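Local coordinates for protein pilus tip adhesin Cpa (Streptococcus pyogenes, PDB 4C0Z) that forms part of the pilus tip and binds covalently to host-cell surface targets through reactive thioester bonds, thereby mediating streptococcal adhesion, at residues Y25-P30 against K65-R70; K148-E153 against L166-L171. One frame throughout, in Å; residues are numbered along the deposited sequence.

Contact 1. Residues Y25-P30 against K65-R70; sequences YSKGYP and KSDSVR. With GOL (glycerol), chain B.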
loop_
_atom_site.group_PDB
_atom_site.type_symbol
_atom_site.label_atom_id
_atom_site.label_comp_id
_atom_site.label_asym_id
_atom_site.label_seq_id
_atom_site.Cartn_x
_atom_site.Cartn_y
_atom_site.Cartn_z
ATOM N N TYR I 25 -2.036 15.366 8.503
ATOM C CA TYR I 25 -3.403 15.520 8.011
ATOM C C TYR I 25 -4.246 14.773 9.046
ATOM O O TYR I 25 -4.503 13.577 8.929
ATOM C CB TYR I 25 -3.590 14.938 6.589
ATOM C CG TYR I 25 -4.981 15.213 6.056
ATOM C CD1 TYR I 25 -5.383 16.507 5.735
ATOM C CD2 TYR I 25 -5.914 14.190 5.928
ATOM C CE1 TYR I 25 -6.665 16.767 5.260
ATOM C CE2 TYR I 25 -7.200 14.439 5.456
ATOM C CZ TYR I 25 -7.565 15.728 5.106
ATOM O OH TYR I 25 -8.836 15.982 4.660
ATOM N N SER I 26 -4.614 15.507 10.099
ATOM C CA SER I 26 -5.255 15.028 11.310
ATOM C C SER I 26 -6.098 16.185 11.918
ATOM O O SER I 26 -6.011 17.305 11.435
ATOM C CB SER I 26 -4.143 14.634 12.277
ATOM O OG SER I 26 -4.639 14.060 13.467
ATOM N N LYS I 27 -6.896 15.919 12.975
ATOM C CA LYS I 27 -7.715 16.947 13.647
ATOM C C LYS I 27 -6.870 18.187 13.952
ATOM O O LYS I 27 -5.772 18.076 14.504
ATOM C CB LYS I 27 -8.345 16.415 14.954
ATOM C CG LYS I 27 -9.635 15.626 14.753
ATOM C CD LYS I 27 -10.213 15.188 16.092
ATOM C CE LYS I 27 -11.496 14.413 15.942
ATOM N NZ LYS I 27 -12.654 15.321 15.817
ATOM N N GLY I 28 -7.355 19.347 13.535
ATOM C CA GLY I 28 -6.621 20.595 13.712
ATOM C C GLY I 28 -6.070 21.142 12.405
ATOM O O GLY I 28 -5.814 22.347 12.290
ATOM N N TYR I 29 -5.870 20.255 11.407
ATOM C CA TYR I 29 -5.382 20.658 10.095
ATOM C C TYR I 29 -6.516 21.397 9.363
ATOM O O TYR I 29 -7.664 20.980 9.493
ATOM C CB TYR I 29 -4.913 19.428 9.295
ATOM C CG TYR I 29 -4.174 19.767 8.023
ATOM C CD1 TYR I 29 -4.863 20.009 6.838
ATOM C CD2 TYR I 29 -2.784 19.847 8.001
ATOM C CE1 TYR I 29 -4.189 20.352 5.668
ATOM C CE2 TYR I 29 -2.099 20.166 6.832
ATOM C CZ TYR I 29 -2.806 20.422 5.668
ATOM O OH TYR I 29 -2.130 20.756 4.522
ATOM N N PRO I 30 -6.241 22.513 8.629
ATOM C CA PRO I 30 -7.335 23.225 7.937
ATOM C C PRO I 30 -8.095 22.368 6.917
ATOM O O PRO I 30 -7.484 21.728 6.052
ATOM C CB PRO I 30 -6.628 24.414 7.277
ATOM C CG PRO I 30 -5.199 24.021 7.193
ATOM C CD PRO I 30 -4.945 23.189 8.406
ATOM N N LYS I 65 -1.511 9.284 12.660
ATOM C CA LYS I 65 -1.862 10.715 12.702
ATOM C C LYS I 65 -1.255 11.348 13.949
ATOM O O LYS I 65 -1.061 10.650 14.945
ATOM C CB LYS I 65 -3.387 10.888 12.677
ATOM C CG LYS I 65 -3.966 10.453 11.328
ATOM C CD LYS I 65 -5.419 10.830 11.173
ATOM C CE LYS I 65 -5.987 10.368 9.842
ATOM N NZ LYS I 65 -5.214 10.877 8.668
ATOM N N SER I 66 -0.926 12.650 13.888
ATOM C CA SER I 66 -0.295 13.370 14.999
ATOM C C SER I 66 -1.076 13.338 16.307
ATOM O O SER I 66 -0.455 13.414 17.361
ATOM C CB SER I 66 0.038 14.811 14.614
ATOM O OG SER I 66 -1.091 15.441 14.041
ATOM N N ASP I 67 -2.408 13.191 16.258
ATOM C CA ASP I 67 -3.217 13.150 17.488
ATOM C C ASP I 67 -3.456 11.715 18.022
ATOM O O ASP I 67 -4.296 11.509 18.897
ATOM C CB ASP I 67 -4.535 13.914 17.286
ATOM C CG ASP I 67 -5.582 13.188 16.453
ATOM O OD1 ASP I 67 -5.193 12.382 15.551
ATOM O OD2 ASP I 67 -6.784 13.461 16.652
ATOM N N SER I 68 -2.744 10.727 17.467
ATOM C CA SER I 68 -2.847 9.332 17.919
ATOM C C SER I 68 -1.999 9.180 19.180
ATOM O O SER I 68 -1.032 9.910 19.350
ATOM C CB SER I 68 -2.352 8.374 16.828
ATOM O OG SER I 68 -2.271 7.029 17.272
ATOM N N VAL I 69 -2.362 8.239 20.063
ATOM C CA VAL I 69 -1.584 7.912 21.268
ATOM C C VAL I 69 -0.310 7.132 20.831
ATOM O O VAL I 69 0.644 7.076 21.579
ATOM C CB VAL I 69 -2.405 7.120 22.322
ATOM C CG1 VAL I 69 -3.516 7.979 22.922
ATOM C CG2 VAL I 69 -2.988 5.819 21.732
ATOM N N ARG I 70 -0.322 6.551 19.618
ATOM C CA ARG I 70 0.805 5.820 19.024
ATOM C C ARG I 70 1.703 6.771 18.268
ATOM O O ARG I 70 1.231 7.643 17.545
ATOM C CB ARG I 70 0.321 4.711 18.072
ATOM C CG ARG I 70 -0.609 3.663 18.730
ATOM C CD ARG I 70 -0.921 2.512 17.784
ATOM N NE ARG I 70 0.229 1.603 17.642
ATOM C CZ ARG I 70 0.420 0.760 16.628
ATOM N NH1 ARG I 70 -0.465 0.685 15.638
ATOM N NH2 ARG I 70 1.499 -0.012 16.595
HETATM C C1 GOL B . -10.143 10.848 13.786
HETATM O O1 GOL B . -11.146 11.859 13.708
HETATM C C2 GOL B . -8.847 11.408 14.329
HETATM O O2 GOL B . -7.899 10.349 14.494
HETATM C C3 GOL B . -8.320 12.410 13.331
HETATM O O3 GOL B . -7.106 13.000 13.751
HETATM O O HOH W 1 -3.710 16.402 14.776
#
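Lys65 reaches across to the backbone carbonyl of Tyr25, its CB 3.5 Å from Ser26 OG and also touching Ser26 CB; CG and CD then run past the carbonyl oxygen of Tyr25, with CD bordering a glycerol molecule as well. From there the chain bends at its last torsion (chi4 -56°), which turns NZ back onto Tyr25 O for a 2.8 Å hydrogen bond that comes in nearly along the C=O axis. The ammonium group also has a weak, long ion pair with Asp23. The contact joins two loops of the antiparallel barrel of this N-terminal thioester domain of Cpa, one linking strands 19-23 and 41-44, the other strands 51-56 and 72-78. A type II beta turn spans Ser26 to Tyr29 and a type I turn spans Lys65 to Ser68; their opening residues meet, Ser26 and Lys27 with Lys65 to Asp67. Between them, Ser26 OG lies 2.7 Å from Asp67 OD1. Glycerol, probably from the crystallisation liquor, fills in beside this pair: its O3 donates to Asp67 OD1 and accepts from Lys27 N at 3.0 Å, an almost straight bond (172°). A water is hydrogen-bonded to Ser26 OG and Ser66 OG and donates to Lys27 O, 2.7 Å away. Lys27 CB packs 3.7 Å from Asp67 OD2, while its NZ leads away from the carboxylate.

Contact 2. Residues K148-E153 against L166-L171; sequences KAFQQE and LMRNAL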
loop_
_atom_site.group_PDB
_atom_site.type_symbol
_atom_site.label_atom_id
_atom_site.label_comp_id
_atom_site.label_asym_id
_atom_site.label_seq_id
_atom_site.Cartn_x
_atom_site.Cartn_y
_atom_site.Cartn_z
ATOM N N LYS I 148 -5.495 8.709 -17.297
ATOM C CA LYS I 148 -6.426 7.868 -16.549
ATOM C C LYS I 148 -6.131 7.861 -15.029
ATOM O O LYS I 148 -6.886 7.246 -14.274
ATOM C CB LYS I 148 -6.382 6.433 -17.099
ATOM C CG LYS I 148 -6.993 6.275 -18.482
ATOM C CD LYS I 148 -6.887 4.846 -18.988
ATOM C CE LYS I 148 -7.457 4.714 -20.381
ATOM N NZ LYS I 148 -7.248 3.354 -20.936
ATOM N N ALA I 149 -5.044 8.532 -14.583
ATOM C CA ALA I 149 -4.645 8.577 -13.171
ATOM C C ALA I 149 -5.653 9.297 -12.264
ATOM O O ALA I 149 -6.440 10.107 -12.746
ATOM C CB ALA I 149 -3.266 9.206 -13.027
ATOM N N PHE I 150 -5.623 8.981 -10.947
ATOM C CA PHE I 150 -6.441 9.569 -9.882
ATOM C C PHE I 150 -7.962 9.351 -10.045
ATOM O O PHE I 150 -8.748 10.163 -9.553
ATOM C CB PHE I 150 -6.109 11.060 -9.676
ATOM C CG PHE I 150 -4.633 11.372 -9.615
ATOM C CD1 PHE I 150 -3.835 10.864 -8.590
ATOM C CD2 PHE I 150 -4.034 12.158 -10.587
ATOM C CE1 PHE I 150 -2.462 11.134 -8.548
ATOM C CE2 PHE I 150 -2.662 12.439 -10.538
ATOM C CZ PHE I 150 -1.888 11.939 -9.509
ATOM N N GLN I 151 -8.375 8.224 -10.672
ATOM C CA GLN I 151 -9.790 7.901 -10.840
ATOM C C GLN I 151 -10.492 7.658 -9.493
ATOM O O GLN I 151 -11.593 8.176 -9.280
ATOM C CB GLN I 151 -9.983 6.737 -11.809
ATOM C CG GLN I 151 -10.089 7.197 -13.264
ATOM C CD GLN I 151 -10.321 6.045 -14.213
ATOM O OE1 GLN I 151 -11.296 5.283 -14.097
ATOM N NE2 GLN I 151 -9.439 5.903 -15.191
ATOM N N GLN I 152 -9.843 6.914 -8.574
ATOM C CA GLN I 152 -10.391 6.653 -7.234
ATOM C C GLN I 152 -10.401 7.933 -6.396
ATOM O O GLN I 152 -11.407 8.225 -5.748
ATOM C CB GLN I 152 -9.632 5.519 -6.503
ATOM C CG GLN I 152 -9.875 4.113 -7.072
ATOM C CD GLN I 152 -11.314 3.643 -7.043
ATOM O OE1 GLN I 152 -11.990 3.653 -6.010
ATOM N NE2 GLN I 152 -11.792 3.185 -8.185
ATOM N N GLU I 153 -9.306 8.712 -6.462
ATOM C CA GLU I 153 -9.155 10.006 -5.779
ATOM C C GLU I 153 -10.211 11.010 -6.266
ATOM O O GLU I 153 -10.714 11.792 -5.463
ATOM C CB GLU I 153 -7.744 10.579 -5.994
ATOM C CG GLU I 153 -6.638 9.832 -5.262
ATOM C CD GLU I 153 -6.011 8.636 -5.964
ATOM O OE1 GLU I 153 -6.602 8.121 -6.943
ATOM O OE2 GLU I 153 -4.928 8.197 -5.512
ATOM N N LEU I 166 -4.771 19.302 -13.980
ATOM C CA LEU I 166 -3.471 19.815 -13.527
ATOM C C LEU I 166 -2.665 18.714 -12.835
ATOM O O LEU I 166 -1.462 18.592 -13.082
ATOM C CB LEU I 166 -3.644 21.010 -12.572
ATOM C CG LEU I 166 -4.094 22.352 -13.166
ATOM C CD1 LEU I 166 -4.376 23.345 -12.064
ATOM C CD2 LEU I 166 -3.058 22.932 -14.121
ATOM N N MET I 167 -3.339 17.892 -12.006
ATOM C CA MET I 167 -2.703 16.800 -11.272
ATOM C C MET I 167 -2.148 15.735 -12.214
ATOM O O MET I 167 -0.990 15.346 -12.069
ATOM C CB MET I 167 -3.660 16.200 -10.231
ATOM C CG MET I 167 -3.843 17.082 -9.011
ATOM S SD MET I 167 -4.960 16.316 -7.822
ATOM C CE MET I 167 -6.396 17.033 -8.233
ATOM N N ARG I 168 -2.951 15.319 -13.212
ATOM C CA ARG I 168 -2.577 14.324 -14.221
ATOM C C ARG I 168 -1.358 14.760 -15.039
ATOM O O ARG I 168 -0.449 13.956 -15.282
ATOM C CB ARG I 168 -3.772 14.019 -15.134
ATOM C CG ARG I 168 -4.844 13.196 -14.448
ATOM C CD ARG I 168 -6.070 12.998 -15.308
ATOM N NE ARG I 168 -6.901 11.934 -14.754
ATOM C CZ ARG I 168 -8.180 11.725 -15.054
ATOM N NH1 ARG I 168 -8.805 12.516 -15.919
ATOM N NH2 ARG I 168 -8.843 10.722 -14.492
ATOM N N ASN I 169 -1.327 16.043 -15.429
ATOM C CA ASN I 169 -0.231 16.619 -16.205
ATOM C C ASN I 169 1.047 16.734 -15.376
ATOM O O ASN I 169 2.133 16.438 -15.889
ATOM C CB ASN I 169 -0.626 17.977 -16.797
ATOM C CG ASN I 169 -0.139 18.188 -18.209
ATOM O OD1 ASN I 169 1.002 17.861 -18.566
ATOM N ND2 ASN I 169 -1.032 18.661 -19.072
ATOM N N ALA I 170 0.914 17.142 -14.094
ATOM C CA ALA I 170 2.048 17.283 -13.180
ATOM C C ALA I 170 2.690 15.930 -12.863
ATOM O O ALA I 170 3.915 15.855 -12.810
ATOM C CB ALA I 170 1.627 17.994 -11.909
ATOM N N LEU I 171 1.873 14.855 -12.723
ATOM C CA LEU I 171 2.358 13.488 -12.485
ATOM C C LEU I 171 3.167 12.997 -13.684
ATOM O O LEU I 171 4.261 12.454 -13.496
ATOM C CB LEU I 171 1.197 12.520 -12.167
ATOM C CG LEU I 171 1.581 11.046 -11.907
ATOM C CD1 LEU I 171 2.384 10.880 -10.607
ATOM C CD2 LEU I 171 0.346 10.156 -11.908
#
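Ala149 O is gripped by two nitrogens of Arg168, NE at 2.8 Å and NH2 at 3.0 Å, in a side-on grip in which both donate to the one oxygen, a bifurcated acceptor. The oxygen lies close to the guanidinium plane, and the NE bond is the straighter of the two (156° against 136°). The contact belongs to the helical part of the thioester domain: the turn leading into helix 151-157, with Phe150 at its N-cap position, rests against helix 161-174. The extended chain of Arg168 and the Phe150 ring slide past each other in opposite directions, the guanidinium and ring planes 18° apart. Lys148 CA lies over one face of the guanidinium, and Gln151 CG sits at its edge. Next to the guanidinium, the buried Phe150 ring meets helix 161-174 with its edge, CE2 lying 3.7 Å from Met167 O with Arg168 N also near the ring plane. The Met167 chain, with SD anti to CA, carries the sulfur above the ring face in a distant Met-aromatic contact, SD lying 5.3 Å from the Phe150 centroid. Within the turn, Gln151 NE2 donates to a lone pair of Lys148 O, in the carbonyl plane. Leu171 CD2 touches both Phe150 CZ, at 3.7 Å, and Ala149 CB, at 3.9 Å.

The two contacts lie in different parts of the same domain and follow one another along the chain. Contact 1 ties loops of the barrel, whereas contact 2 packs helical elements; their centres are 26 Å apart and their nearest atoms about 11 Å. Helix 123-138 meets both, through Leu124 against Tyr25 and Tyr29, and through Leu128 and Val129 against Phe150. Neither contact lines the spermidine pocket, which includes Trp135 of that helix and the thioester-forming pair Cys55 and Gln204: the side chain of Lys65 is about 12 Å from the bound spermidine, and that of Phe150 about 14 Å.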